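Local coordinates for protein neutral ceramidase (Pseudomonas aeruginosa, PDB 2ZWS) that hydrolyses the N-acyl linkage of ceramides to sphingosine and free fatty acid, and also runs the reverse synthesis, as a secreted zinc-dependent amidase, at residues P549-R554 against N620-W625; S114-Q119 against N507-V512; K167-A172 against T451-A456; R419-V424 against R434-N439. One frame throughout, in Å; residues are numbered along the deposited sequence.

Interaction 1 of 4, residues P549-R554 against N620-W625; sequences PKNDLR and NAKNFW
The amide of Asn620 meets the guanidinium of Arg554 at its edge: NH2 of Arg554 donates to OD1 of Asn620 over 3.0 Å, the oxygen lying close to the guanidinium plane and the two flat groups turned 29° from each other. CB of Asp552 presses on the same amide, 3.3 Å from OD1 of Asn620, and the carboxylate and amide planes of the two residues are 17° apart. A water bonded to OD1 of Asn620 at 2.7 Å also reaches Asp552 O, so the amide oxygen is gripped by Arg554 and by one bound water. The second amide, that of Asn551, works through its nitrogen: ND2 of Asn551 donates to Asn620 O at 3.1 Å, a fairly straight bond (163°) that comes in above the carbonyl plane. OD1 of Asn551 rests 3.6 Å from CB of Lys622, whose extended side chain crosses that of Asn551 at about a right angle and carries NZ off to Val512 O. Asp552 OD1 accepts from Arg554 N, closing an Asx turn that spans Asp552 to Arg554. Arg554 NH2 also salt-bridges Glu631, and Asn551 ND2 also bonds Asp515. Residues 620-625 open the region required for correct folding and localization. The contact fastens the loop between strands 539-545 and 560-566 to the end of strand 611-622, which pairs with strand 629-642.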
loop_
_atom_site.group_PDB
_atom_site.type_symbol
_atom_site.label_atom_id
_atom_site.label_comp_id
_atom_site.label_asym_id
_atom_site.label_seq_id
_atom_site.Cartn_x
_atom_site.Cartn_y
_atom_site.Cartn_z
ATOM N N PRO A 549 -7.858 -15.158 -15.014
ATOM C CA PRO A 549 -8.364 -14.033 -14.202
ATOM C C PRO A 549 -8.057 -12.646 -14.794
ATOM O O PRO A 549 -8.683 -11.671 -14.364
ATOM C CB PRO A 549 -7.664 -14.229 -12.833
ATOM C CG PRO A 549 -6.538 -15.070 -13.088
ATOM C CD PRO A 549 -6.856 -15.950 -14.274
ATOM N N LYS A 550 -7.118 -12.540 -15.755
ATOM C CA LYS A 550 -6.919 -11.236 -16.450
ATOM C C LYS A 550 -8.175 -10.805 -17.200
ATOM O O LYS A 550 -8.343 -9.616 -17.499
ATOM C CB LYS A 550 -5.760 -11.248 -17.455
ATOM C CG LYS A 550 -4.399 -11.000 -16.867
ATOM C CD LYS A 550 -3.290 -11.101 -17.949
ATOM C CE LYS A 550 -1.976 -10.704 -17.329
ATOM N NZ LYS A 550 -0.862 -10.773 -18.301
ATOM N N ASN A 551 -9.051 -11.756 -17.502
ATOM C CA ASN A 551 -10.283 -11.424 -18.243
ATOM C C ASN A 551 -11.238 -10.515 -17.458
ATOM O O ASN A 551 -11.938 -9.709 -18.054
ATOM C CB ASN A 551 -11.048 -12.685 -18.632
ATOM C CG ASN A 551 -10.348 -13.501 -19.691
ATOM O OD1 ASN A 551 -9.711 -12.968 -20.628
ATOM N ND2 ASN A 551 -10.439 -14.810 -19.547
ATOM N N ASP A 552 -11.259 -10.652 -16.130
ATOM C CA ASP A 552 -12.136 -9.853 -15.270
ATOM C C ASP A 552 -11.560 -9.906 -13.850
ATOM O O ASP A 552 -11.372 -10.984 -13.299
ATOM C CB ASP A 552 -13.573 -10.382 -15.314
ATOM C CG ASP A 552 -14.586 -9.409 -14.730
ATOM O OD1 ASP A 552 -14.384 -8.897 -13.604
ATOM O OD2 ASP A 552 -15.600 -9.133 -15.419
ATOM N N LEU A 553 -11.300 -8.746 -13.254
ATOM C CA LEU A 553 -10.723 -8.685 -11.886
ATOM C C LEU A 553 -11.697 -9.080 -10.807
ATOM O O LEU A 553 -11.319 -9.261 -9.638
ATOM C CB LEU A 553 -10.265 -7.267 -11.588
ATOM C CG LEU A 553 -9.358 -6.659 -12.640
ATOM C CD1 LEU A 553 -8.897 -5.274 -12.211
ATOM C CD2 LEU A 553 -8.187 -7.514 -12.850
ATOM N N ARG A 554 -12.967 -9.161 -11.195
ATOM C CA ARG A 554 -14.045 -9.474 -10.266
ATOM C C ARG A 554 -14.075 -8.491 -9.075
ATOM O O ARG A 554 -14.218 -8.868 -7.918
ATOM C CB ARG A 554 -13.998 -10.949 -9.841
ATOM C CG ARG A 554 -14.119 -11.870 -11.070
ATOM C CD ARG A 554 -14.631 -13.255 -10.751
ATOM N NE ARG A 554 -16.031 -13.261 -10.316
ATOM C CZ ARG A 554 -17.081 -13.194 -11.132
ATOM N NH1 ARG A 554 -18.302 -13.212 -10.610
ATOM N NH2 ARG A 554 -16.907 -13.091 -12.449
ATOM N N ASN A 620 -14.027 -16.155 -15.499
ATOM C CA ASN A 620 -14.377 -15.581 -16.797
ATOM C C ASN A 620 -13.481 -16.180 -17.853
ATOM O O ASN A 620 -12.295 -16.434 -17.599
ATOM C CB ASN A 620 -14.242 -14.038 -16.780
ATOM C CG ASN A 620 -15.127 -13.390 -15.729
ATOM O OD1 ASN A 620 -14.759 -13.352 -14.550
ATOM N ND2 ASN A 620 -16.322 -12.901 -16.137
ATOM N N ALA A 621 -14.045 -16.418 -19.035
ATOM C CA ALA A 621 -13.294 -17.020 -20.133
ATOM C C ALA A 621 -13.380 -16.200 -21.419
ATOM O O ALA A 621 -14.401 -15.568 -21.673
ATOM C CB ALA A 621 -13.786 -18.438 -20.382
ATOM N N LYS A 622 -12.310 -16.206 -22.219
ATOM C CA LYS A 622 -12.247 -15.432 -23.474
ATOM C C LYS A 622 -12.307 -16.363 -24.708
ATOM O O LYS A 622 -11.557 -17.351 -24.790
ATOM C CB LYS A 622 -10.945 -14.620 -23.534
ATOM C CG LYS A 622 -10.820 -13.682 -24.763
ATOM C CD LYS A 622 -9.421 -13.065 -24.813
ATOM C CE LYS A 622 -9.230 -12.223 -26.054
ATOM N NZ LYS A 622 -7.984 -11.387 -25.956
ATOM N N ASN A 623 -13.193 -16.042 -25.658
ATOM C CA ASN A 623 -13.302 -16.798 -26.930
ATOM C C ASN A 623 -12.265 -16.294 -27.940
ATOM O O ASN A 623 -12.188 -15.089 -28.182
ATOM C CB ASN A 623 -14.704 -16.597 -27.494
ATOM C CG ASN A 623 -14.988 -17.458 -28.742
ATOM O OD1 ASN A 623 -14.493 -17.190 -29.849
ATOM N ND2 ASN A 623 -15.819 -18.475 -28.562
ATOM N N PHE A 624 -11.465 -17.190 -28.529
ATOM C CA PHE A 624 -10.385 -16.758 -29.436
ATOM C C PHE A 624 -10.902 -16.008 -30.656
ATOM O O PHE A 624 -10.335 -14.984 -31.092
ATOM C CB PHE A 624 -9.572 -17.968 -29.922
ATOM C CG PHE A 624 -8.466 -17.618 -30.905
ATOM C CD1 PHE A 624 -7.295 -16.989 -30.481
ATOM C CD2 PHE A 624 -8.591 -17.944 -32.248
ATOM C CE1 PHE A 624 -6.268 -16.683 -31.394
ATOM C CE2 PHE A 624 -7.585 -17.636 -33.167
ATOM C CZ PHE A 624 -6.418 -17.009 -32.742
ATOM N N TRP A 625 -12.012 -16.509 -31.172
ATOM C CA TRP A 625 -12.578 -16.089 -32.464
ATOM C C TRP A 625 -13.302 -14.749 -32.388
ATOM O O TRP A 625 -13.181 -13.887 -33.281
ATOM C CB TRP A 625 -13.553 -17.163 -32.974
ATOM C CG TRP A 625 -12.896 -18.499 -33.214
ATOM C CD1 TRP A 625 -12.302 -18.923 -34.374
ATOM C CD2 TRP A 625 -12.742 -19.574 -32.269
ATOM N NE1 TRP A 625 -11.799 -20.195 -34.213
ATOM C CE2 TRP A 625 -12.052 -20.617 -32.933
ATOM C CE3 TRP A 625 -13.119 -19.758 -30.931
ATOM C CZ2 TRP A 625 -11.732 -21.826 -32.305
ATOM C CZ3 TRP A 625 -12.802 -20.968 -30.304
ATOM C CH2 TRP A 625 -12.118 -21.984 -30.996
HETATM O O HOH W 1 -12.037 -13.511 -14.256
#

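Interaction 2 of 4, residues S114-Q119 against N507-V512; sequences SVLGFQ and NFQTGV. With FMT (formic acid), chain F.
Val115 reaches the 507-512 loop through its carbonyl: one water donates both to Val115 O, at 2.8 Å, and to Gln509 OE1. Leu116, with positive phi, is the C-prime residue of the Schellman motif ending helix 109-112. Its carbonyl O accepts from Phe508 N at 2.8 Å, nearly along the C=O axis, and also takes a CA-H...O contact from Asn507. CB of Leu116 lies 4.2 Å from CB of Phe508, while its CD1 runs out to 4.0 Å from Gln509 OE1. At Gly117 the backbone forms a single beta bridge with Asn507, CA to CA 4.2 Å, and the positive phi (123°) suits a glycine. The side chain of Gln119, at the N-cap position of helix 120-138, bends at chi2 and crosses those of Asn507 and Gln509 at about right angles. Asn507 OD1 accepts from Gln509 N in an Asx turn, and ND2 of Asn507 donates to Gln509 O, which holds this amide in a fixed rotation. Gln509 OE1 also bonds Lys32. One short backbone bond and a bridging water combine with packing of Leu116, so these loops, far apart in sequence, are joined in good part through main-chain polar groups.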
loop_
_atom_site.group_PDB
_atom_site.type_symbol
_atom_site.label_atom_id
_atom_site.label_comp_id
_atom_site.label_asym_id
_atom_site.label_seq_id
_atom_site.Cartn_x
_atom_site.Cartn_y
_atom_site.Cartn_z
ATOM N N SER A 114 10.626 -4.477 -13.826
ATOM C CA SER A 114 10.489 -5.943 -13.657
ATOM C C SER A 114 9.125 -6.470 -14.144
ATOM O O SER A 114 8.936 -7.677 -14.333
ATOM C CB SER A 114 10.677 -6.332 -12.198
ATOM O OG SER A 114 9.638 -5.746 -11.436
ATOM N N VAL A 115 8.166 -5.554 -14.299
ATOM C CA VAL A 115 6.797 -5.879 -14.727
ATOM C C VAL A 115 6.694 -5.869 -16.265
ATOM O O VAL A 115 5.645 -6.264 -16.834
ATOM C CB VAL A 115 5.786 -4.857 -14.139
ATOM C CG1 VAL A 115 4.364 -5.386 -14.247
ATOM C CG2 VAL A 115 6.106 -4.518 -12.647
ATOM N N LEU A 116 7.776 -5.410 -16.918
ATOM C CA LEU A 116 7.877 -5.284 -18.385
ATOM C C LEU A 116 7.030 -4.125 -18.926
ATOM O O LEU A 116 6.695 -4.103 -20.117
ATOM C CB LEU A 116 7.464 -6.578 -19.096
ATOM C CG LEU A 116 8.129 -7.888 -18.679
ATOM C CD1 LEU A 116 7.522 -9.069 -19.415
ATOM C CD2 LEU A 116 9.647 -7.794 -18.934
ATOM N N GLY A 117 6.700 -3.162 -18.062
ATOM C CA GLY A 117 6.033 -1.938 -18.489
ATOM C C GLY A 117 4.709 -1.690 -17.763
ATOM O O GLY A 117 4.430 -2.270 -16.709
ATOM N N PHE A 118 3.888 -0.841 -18.378
ATOM C CA PHE A 118 2.646 -0.354 -17.805
ATOM C C PHE A 118 1.516 -1.366 -17.997
ATOM O O PHE A 118 1.301 -1.859 -19.114
ATOM C CB PHE A 118 2.288 0.934 -18.537
ATOM C CG PHE A 118 1.046 1.580 -18.045
ATOM C CD1 PHE A 118 -0.081 1.684 -18.868
ATOM C CD2 PHE A 118 1.008 2.083 -16.756
ATOM C CE1 PHE A 118 -1.230 2.292 -18.401
ATOM C CE2 PHE A 118 -0.122 2.692 -16.281
ATOM C CZ PHE A 118 -1.255 2.795 -17.093
ATOM N N GLN A 119 0.770 -1.643 -16.928
ATOM C CA GLN A 119 -0.305 -2.610 -16.974
ATOM C C GLN A 119 -1.621 -1.848 -16.757
ATOM O O GLN A 119 -2.057 -1.600 -15.627
ATOM C CB GLN A 119 -0.103 -3.707 -15.918
ATOM C CG GLN A 119 1.270 -4.415 -15.993
ATOM C CD GLN A 119 1.683 -4.845 -17.417
ATOM O OE1 GLN A 119 2.819 -4.553 -17.881
ATOM N NE2 GLN A 119 0.792 -5.549 -18.102
ATOM N N ASN A 507 4.676 -1.372 -22.984
ATOM C CA ASN A 507 4.392 -2.633 -22.337
ATOM C C ASN A 507 4.822 -3.810 -23.160
ATOM O O ASN A 507 4.496 -3.858 -24.356
ATOM C CB ASN A 507 2.894 -2.783 -22.103
ATOM C CG ASN A 507 2.533 -4.187 -21.677
ATOM O OD1 ASN A 507 3.064 -4.680 -20.695
ATOM N ND2 ASN A 507 1.647 -4.856 -22.437
ATOM N N PHE A 508 5.510 -4.759 -22.511
ATOM C CA PHE A 508 5.952 -5.997 -23.169
ATOM C C PHE A 508 5.377 -7.263 -22.538
ATOM O O PHE A 508 5.699 -8.373 -22.940
ATOM C CB PHE A 508 7.484 -6.014 -23.307
ATOM C CG PHE A 508 7.978 -4.998 -24.266
ATOM C CD1 PHE A 508 8.266 -3.697 -23.843
ATOM C CD2 PHE A 508 8.133 -5.319 -25.608
ATOM C CE1 PHE A 508 8.699 -2.738 -24.738
ATOM C CE2 PHE A 508 8.570 -4.361 -26.507
ATOM C CZ PHE A 508 8.867 -3.067 -26.065
ATOM N N GLN A 509 4.434 -7.086 -21.607
ATOM C CA GLN A 509 3.724 -8.219 -21.040
ATOM C C GLN A 509 2.554 -8.599 -21.932
ATOM O O GLN A 509 1.660 -7.782 -22.176
ATOM C CB GLN A 509 3.216 -7.877 -19.633
ATOM C CG GLN A 509 2.313 -8.933 -19.025
ATOM C CD GLN A 509 3.003 -10.272 -18.823
ATOM O OE1 GLN A 509 3.963 -10.387 -18.048
ATOM N NE2 GLN A 509 2.490 -11.301 -19.484
ATOM N N THR A 510 2.554 -9.845 -22.413
ATOM C CA THR A 510 1.483 -10.339 -23.265
ATOM C C THR A 510 0.182 -10.491 -22.461
ATOM O O THR A 510 0.212 -10.654 -21.247
ATOM C CB THR A 510 1.909 -11.683 -23.909
ATOM O OG1 THR A 510 3.269 -11.590 -24.368
ATOM C CG2 THR A 510 1.036 -12.034 -25.081
ATOM N N GLY A 511 -0.962 -10.448 -23.140
ATOM C CA GLY A 511 -2.250 -10.623 -22.482
ATOM C C GLY A 511 -2.819 -12.006 -22.729
ATOM O O GLY A 511 -2.089 -12.956 -23.046
ATOM N N VAL A 512 -4.134 -12.107 -22.628
ATOM C CA VAL A 512 -4.839 -13.367 -22.810
ATOM C C VAL A 512 -5.184 -13.534 -24.280
ATOM O O VAL A 512 -5.909 -12.716 -24.838
ATOM C CB VAL A 512 -6.155 -13.378 -22.017
ATOM C CG1 VAL A 512 -6.817 -14.745 -22.114
ATOM C CG2 VAL A 512 -5.923 -12.987 -20.537
HETATM C C FMT F . -2.729 -10.394 -26.240
HETATM O O1 FMT F . -1.614 -10.910 -26.365
HETATM O O2 FMT F . -3.715 -10.634 -26.946
HETATM O O HOH W 2 4.634 -8.691 -16.005
#

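Interaction 3 of 4, residues K167-A172 against T451-A456; sequences KNPDIA and TREEYA. Unlike the reference sequence in segment 167-172: Ala172 (reference Val).
Thr451 OG1 is gripped twice, as donor and as acceptor: it donates to Asn168 OD1 over 2.7 Å, in the carbonyl plane and on a lone pair, and it accepts from Glu454 N. Its chi1 of 59° sets OG1 between the backbone N and the carbonyl carbon, from where it reaches both Asn168 OD1 and Glu454 N. Glu454 answers with its carboxylate, OE1 of Glu454 accepting from Thr451 N at 2.9 Å, which completes a capping box at the start of helix 452-457. The other carboxylate oxygen faces the loop: Asn168 ND2 donates to Glu454 OE2 at 2.8 Å, with the amide and carboxylate planes 76° apart. One amide therefore bonds both members of the box, its oxygen to the threonine and its nitrogen to the glutamate. Beside it, Glu453 bends at chi2 and lays OE2 3.4 Å from CD of Pro169, while its CB sits 3.6 Å from Lys167 O. The polar ends are shared outward: Glu453 OE1 salt-bridges Arg419, Glu454 OE1 also bonds Thr413, and Asn168 ND2 also bonds His165 O. The loop between helix 162-165 and strand 181-189 is thus pinned to the N-terminus of helix 452-457, with helix 414-428 alongside supplying Met415 and Arg419 against Asn168.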
loop_
_atom_site.group_PDB
_atom_site.type_symbol
_atom_site.label_atom_id
_atom_site.label_comp_id
_atom_site.label_asym_id
_atom_site.label_seq_id
_atom_site.Cartn_x
_atom_site.Cartn_y
_atom_site.Cartn_z
ATOM N N LYS A 167 25.667 5.865 12.024
ATOM C CA LYS A 167 26.508 6.989 11.605
ATOM C C LYS A 167 25.891 8.334 11.982
ATOM O O LYS A 167 26.557 9.363 11.894
ATOM C CB LYS A 167 26.802 6.966 10.101
ATOM C CG LYS A 167 27.491 5.712 9.548
ATOM C CD LYS A 167 28.861 5.481 10.162
ATOM C CE LYS A 167 29.658 4.494 9.321
ATOM N NZ LYS A 167 30.796 3.905 10.083
ATOM N N ASN A 168 24.608 8.351 12.365
ATOM C CA ASN A 168 23.961 9.594 12.790
ATOM C C ASN A 168 24.421 9.993 14.189
ATOM O O ASN A 168 24.508 9.143 15.068
ATOM C CB ASN A 168 22.442 9.443 12.783
ATOM C CG ASN A 168 21.888 9.197 11.383
ATOM O OD1 ASN A 168 22.015 10.037 10.489
ATOM N ND2 ASN A 168 21.290 8.026 11.193
ATOM N N PRO A 169 24.717 11.291 14.395
ATOM C CA PRO A 169 25.166 11.749 15.720
ATOM C C PRO A 169 24.029 11.954 16.719
ATOM O O PRO A 169 24.282 12.231 17.893
ATOM C CB PRO A 169 25.805 13.104 15.412
ATOM C CG PRO A 169 25.077 13.602 14.229
ATOM C CD PRO A 169 24.689 12.385 13.411
ATOM N N ASP A 170 22.788 11.820 16.255
ATOM C CA ASP A 170 21.616 12.245 17.012
ATOM C C ASP A 170 20.571 11.136 17.218
ATOM O O ASP A 170 19.380 11.355 16.976
ATOM C CB ASP A 170 20.969 13.451 16.300
ATOM C CG ASP A 170 20.410 13.098 14.890
ATOM O OD1 ASP A 170 20.968 12.220 14.193
ATOM O OD2 ASP A 170 19.415 13.734 14.475
ATOM N N ILE A 171 20.991 9.971 17.703
ATOM C CA ILE A 171 20.071 8.825 17.771
ATOM C C ILE A 171 19.544 8.449 19.157
ATOM O O ILE A 171 19.120 7.315 19.360
ATOM C CB ILE A 171 20.631 7.567 17.058
ATOM C CG1 ILE A 171 21.865 6.997 17.782
ATOM C CG2 ILE A 171 20.946 7.876 15.618
ATOM C CD1 ILE A 171 22.257 5.595 17.332
ATOM N N ALA A 172 19.580 9.379 20.111
ATOM C CA ALA A 172 18.974 9.104 21.420
ATOM C C ALA A 172 17.492 8.779 21.261
ATOM O O ALA A 172 16.770 9.494 20.574
ATOM C CB ALA A 172 19.152 10.283 22.364
ATOM N N THR A 451 19.584 10.140 5.679
ATOM C CA THR A 451 20.208 11.379 6.149
ATOM C C THR A 451 21.548 11.544 5.420
ATOM O O THR A 451 22.057 10.595 4.841
ATOM C CB THR A 451 20.494 11.338 7.647
ATOM O OG1 THR A 451 21.356 10.228 7.903
ATOM C CG2 THR A 451 19.200 11.177 8.474
ATOM N N ARG A 452 22.142 12.733 5.512
ATOM C CA ARG A 452 23.487 12.963 4.941
ATOM C C ARG A 452 24.510 11.900 5.394
ATOM O O ARG A 452 25.283 11.355 4.578
ATOM C CB ARG A 452 23.988 14.380 5.294
ATOM C CG ARG A 452 25.408 14.707 4.800
ATOM C CD ARG A 452 25.446 14.796 3.297
ATOM N NE ARG A 452 26.780 14.858 2.682
ATOM C CZ ARG A 452 27.457 13.800 2.246
ATOM N NH1 ARG A 452 28.637 13.965 1.664
ATOM N NH2 ARG A 452 26.965 12.572 2.389
ATOM N N GLU A 453 24.462 11.581 6.679
ATOM C CA GLU A 453 25.413 10.616 7.275
ATOM C C GLU A 453 25.144 9.195 6.779
ATOM O O GLU A 453 26.060 8.481 6.358
ATOM C CB GLU A 453 25.365 10.686 8.802
ATOM C CG GLU A 453 25.712 12.075 9.373
ATOM C CD GLU A 453 24.521 13.034 9.572
ATOM O OE1 GLU A 453 23.434 12.886 8.939
ATOM O OE2 GLU A 453 24.681 13.980 10.390
ATOM N N GLU A 454 23.874 8.792 6.770
ATOM C CA GLU A 454 23.520 7.495 6.203
ATOM C C GLU A 454 23.912 7.398 4.735
ATOM O O GLU A 454 24.389 6.353 4.281
ATOM C CB GLU A 454 22.013 7.250 6.318
ATOM C CG GLU A 454 21.545 6.957 7.724
ATOM C CD GLU A 454 20.080 7.246 7.932
ATOM O OE1 GLU A 454 19.382 7.583 6.950
ATOM O OE2 GLU A 454 19.624 7.147 9.086
ATOM N N TYR A 455 23.647 8.466 3.979
ATOM C CA TYR A 455 23.936 8.477 2.551
ATOM C C TYR A 455 25.385 8.119 2.304
ATOM O O TYR A 455 25.676 7.343 1.385
ATOM C CB TYR A 455 23.639 9.851 1.962
ATOM C CG TYR A 455 23.841 9.945 0.476
ATOM C CD1 TYR A 455 22.762 9.762 -0.406
ATOM C CD2 TYR A 455 25.104 10.260 -0.064
ATOM C CE1 TYR A 455 22.928 9.862 -1.776
ATOM C CE2 TYR A 455 25.291 10.363 -1.446
ATOM C CZ TYR A 455 24.177 10.169 -2.297
ATOM O OH TYR A 455 24.331 10.271 -3.654
ATOM N N ALA A 456 26.283 8.667 3.137
ATOM C CA ALA A 456 27.732 8.460 2.938
ATOM C C ALA A 456 28.126 6.988 3.007
ATOM O O ALA A 456 29.068 6.564 2.327
ATOM C CB ALA A 456 28.552 9.280 3.933
#

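Interaction 4 of 4, residues R419-V424 against R434-N439; sequences RIRRAV and RHVVFN
Val436 packs closely against Arg421 and Val424 of the helix: its CG1 touches CG of Arg421 at 3.7 Å and CG1 of Val424 at 3.9 Å. With CG1 anti to the backbone N in both valines (chi1 176° in Val436), the branches meet methyl to methyl. The aliphatic stem of Arg421 belongs to this tight part, sliding past Val436 in the opposite direction with CD 3.3 Å from Val436 O; its atoms are those of one of two modelled conformers, so these distances are less certain. The looser side begins where the stem bends at chi3 and the guanidinium leaves the contact for a salt bridge with Asp179. Phe438, on the same face of the strand as Val436, is also approached more lightly: CD1 of Ile420 lies 4.0 Å from CE1 of Phe438, while Phe412 meets that ring edge-to-face. The segments thus meet by van der Waals packing, including the Arg421 stem against Val436 O. The axes pass 8.5 Å apart at 147°, so helix 414-428 lies roughly antiparallel across strand 435-439, the outermost strand within this chain of a four-stranded mixed sheet. Strand 403-407, helix 414-428 and parallel strand 435-439 make a beta-alpha-beta crossover.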
loop_
_atom_site.group_PDB
_atom_site.type_symbol
_atom_site.label_atom_id
_atom_site.label_comp_id
_atom_site.label_asym_id
_atom_site.label_seq_id
_atom_site.Cartn_x
_atom_site.Cartn_y
_atom_site.Cartn_z
ATOM N N ARG A 419 14.072 13.564 11.915
ATOM C CA ARG A 419 14.602 14.936 11.817
ATOM C C ARG A 419 13.550 15.915 11.249
ATOM O O ARG A 419 13.428 17.066 11.698
ATOM C CB ARG A 419 15.870 14.973 10.972
ATOM C CG ARG A 419 17.104 14.529 11.760
ATOM C CD ARG A 419 18.310 14.691 10.881
ATOM N NE ARG A 419 19.438 13.911 11.368
ATOM C CZ ARG A 419 20.568 13.783 10.687
ATOM N NH1 ARG A 419 21.569 13.047 11.183
ATOM N NH2 ARG A 419 20.696 14.400 9.516
ATOM N N ILE A 420 12.780 15.447 10.273
ATOM C CA ILE A 420 11.748 16.299 9.676
ATOM C C ILE A 420 10.617 16.539 10.675
ATOM O O ILE A 420 10.186 17.665 10.866
ATOM C CB ILE A 420 11.227 15.715 8.361
ATOM C CG1 ILE A 420 12.374 15.684 7.337
ATOM C CG2 ILE A 420 10.066 16.558 7.839
ATOM C CD1 ILE A 420 12.045 14.989 6.021
ATOM N N ARG A 421 10.193 15.481 11.356
ATOM C CA ARG A 421 9.185 15.585 12.397
ATOM C C ARG A 421 9.570 16.627 13.451
ATOM O O ARG A 421 8.765 17.495 13.799
ATOM C CB ARG A 421 9.024 14.227 13.057
ATOM C CG ARG A 421 7.600 13.827 13.295
ATOM C CD ARG A 421 7.595 12.634 14.214
ATOM N NE ARG A 421 8.282 11.487 13.636
ATOM C CZ ARG A 421 8.641 10.393 14.321
ATOM N NH1 ARG A 421 8.419 10.289 15.634
ATOM N NH2 ARG A 421 9.224 9.386 13.675
ATOM N N ARG A 422 10.803 16.538 13.948
ATOM C CA ARG A 422 11.332 17.476 14.954
ATOM C C ARG A 422 11.298 18.909 14.450
ATOM O O ARG A 422 10.928 19.833 15.177
ATOM C CB ARG A 422 12.776 17.130 15.311
ATOM C CG ARG A 422 12.931 15.911 16.186
ATOM C CD ARG A 422 14.391 15.518 16.329
ATOM N NE ARG A 422 14.489 14.369 17.214
ATOM C CZ ARG A 422 15.542 13.572 17.321
ATOM N NH1 ARG A 422 16.625 13.770 16.577
ATOM N NH2 ARG A 422 15.491 12.559 18.172
ATOM N N ALA A 423 11.744 19.087 13.205
ATOM C CA ALA A 423 11.858 20.427 12.625
ATOM C C ALA A 423 10.470 21.045 12.443
ATOM O O ALA A 423 10.254 22.224 12.732
ATOM C CB ALA A 423 12.599 20.365 11.323
ATOM N N VAL A 424 9.522 20.235 11.965
ATOM C CA VAL A 424 8.147 20.679 11.791
ATOM C C VAL A 424 7.463 20.962 13.132
ATOM O O VAL A 424 6.795 21.999 13.279
ATOM C CB VAL A 424 7.345 19.680 10.940
ATOM C CG1 VAL A 424 5.807 19.953 11.023
ATOM C CG2 VAL A 424 7.852 19.702 9.498
ATOM N N ARG A 434 0.696 19.853 18.560
ATOM C CA ARG A 434 1.327 19.077 19.624
ATOM C C ARG A 434 1.838 17.708 19.179
ATOM O O ARG A 434 2.594 17.071 19.886
ATOM C CB ARG A 434 0.352 18.914 20.804
ATOM C CG ARG A 434 -0.132 20.261 21.418
ATOM C CD ARG A 434 1.037 21.013 22.094
ATOM N NE ARG A 434 0.696 22.374 22.544
ATOM C CZ ARG A 434 1.040 23.504 21.917
ATOM N NH1 ARG A 434 1.738 23.494 20.777
ATOM N NH2 ARG A 434 0.683 24.675 22.441
ATOM N N HIS A 435 1.388 17.253 18.015
ATOM C CA HIS A 435 1.825 15.957 17.502
ATOM C C HIS A 435 1.993 16.058 16.001
ATOM O O HIS A 435 1.132 16.610 15.310
ATOM C CB HIS A 435 0.807 14.861 17.830
ATOM C CG HIS A 435 0.520 14.725 19.293
ATOM N ND1 HIS A 435 1.416 14.167 20.181
ATOM C CD2 HIS A 435 -0.554 15.089 20.022
ATOM C CE1 HIS A 435 0.898 14.186 21.398
ATOM N NE2 HIS A 435 -0.297 14.744 21.328
ATOM N N VAL A 436 3.124 15.573 15.508
ATOM C CA VAL A 436 3.386 15.563 14.065
ATOM C C VAL A 436 3.559 14.119 13.633
ATOM O O VAL A 436 4.380 13.407 14.183
ATOM C CB VAL A 436 4.649 16.378 13.734
ATOM C CG1 VAL A 436 4.983 16.297 12.249
ATOM C CG2 VAL A 436 4.467 17.835 14.171
ATOM N N VAL A 437 2.715 13.677 12.709
ATOM C CA VAL A 437 2.786 12.307 12.207
ATOM C C VAL A 437 3.370 12.344 10.789
ATOM O O VAL A 437 2.877 13.085 9.938
ATOM C CB VAL A 437 1.398 11.654 12.153
ATOM C CG1 VAL A 437 1.507 10.276 11.516
ATOM C CG2 VAL A 437 0.836 11.522 13.556
ATOM N N PHE A 438 4.421 11.564 10.556
ATOM C CA PHE A 438 5.077 11.556 9.264
ATOM C C PHE A 438 4.602 10.340 8.478
ATOM O O PHE A 438 4.911 9.235 8.862
ATOM C CB PHE A 438 6.590 11.497 9.484
ATOM C CG PHE A 438 7.384 11.597 8.225
ATOM C CD1 PHE A 438 7.883 12.814 7.790
ATOM C CD2 PHE A 438 7.626 10.459 7.452
ATOM C CE1 PHE A 438 8.622 12.908 6.598
ATOM C CE2 PHE A 438 8.376 10.539 6.269
ATOM C CZ PHE A 438 8.863 11.772 5.838
ATOM N N ASN A 439 3.825 10.538 7.420
ATOM C CA ASN A 439 3.354 9.420 6.603
ATOM C C ASN A 439 4.128 9.370 5.292
ATOM O O ASN A 439 3.858 10.161 4.399
ATOM C CB ASN A 439 1.836 9.592 6.363
ATOM C CG ASN A 439 1.149 8.315 5.867
ATOM O OD1 ASN A 439 1.739 7.477 5.141
ATOM N ND2 ASN A 439 -0.104 8.170 6.242
#

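The contacts fall into two touching pairs; interaction 1 lies on the opposite side of the chain's centre from interactions 3 and 4. Interactions 1 and 2, centres about 17 Å apart, meet where Lys622 NZ lies 2.7 Å from Val512 O. Interactions 3 and 4, centres about 18 Å apart, share Arg419, whose NH1 lies 2.9 Å from Glu453 OE1 and whose NE bridges Asp170; both are nested in the loop closed by interaction 2. Side chains of Phe438 and Glu454 lie about 12 and 13 Å from the zinc ion and are not among its ligands. That of Arg554 is about 6 Å from the magnesium ligand Asp579, and that of Phe118 about 6 Å from Ser106, which probably binds substrate.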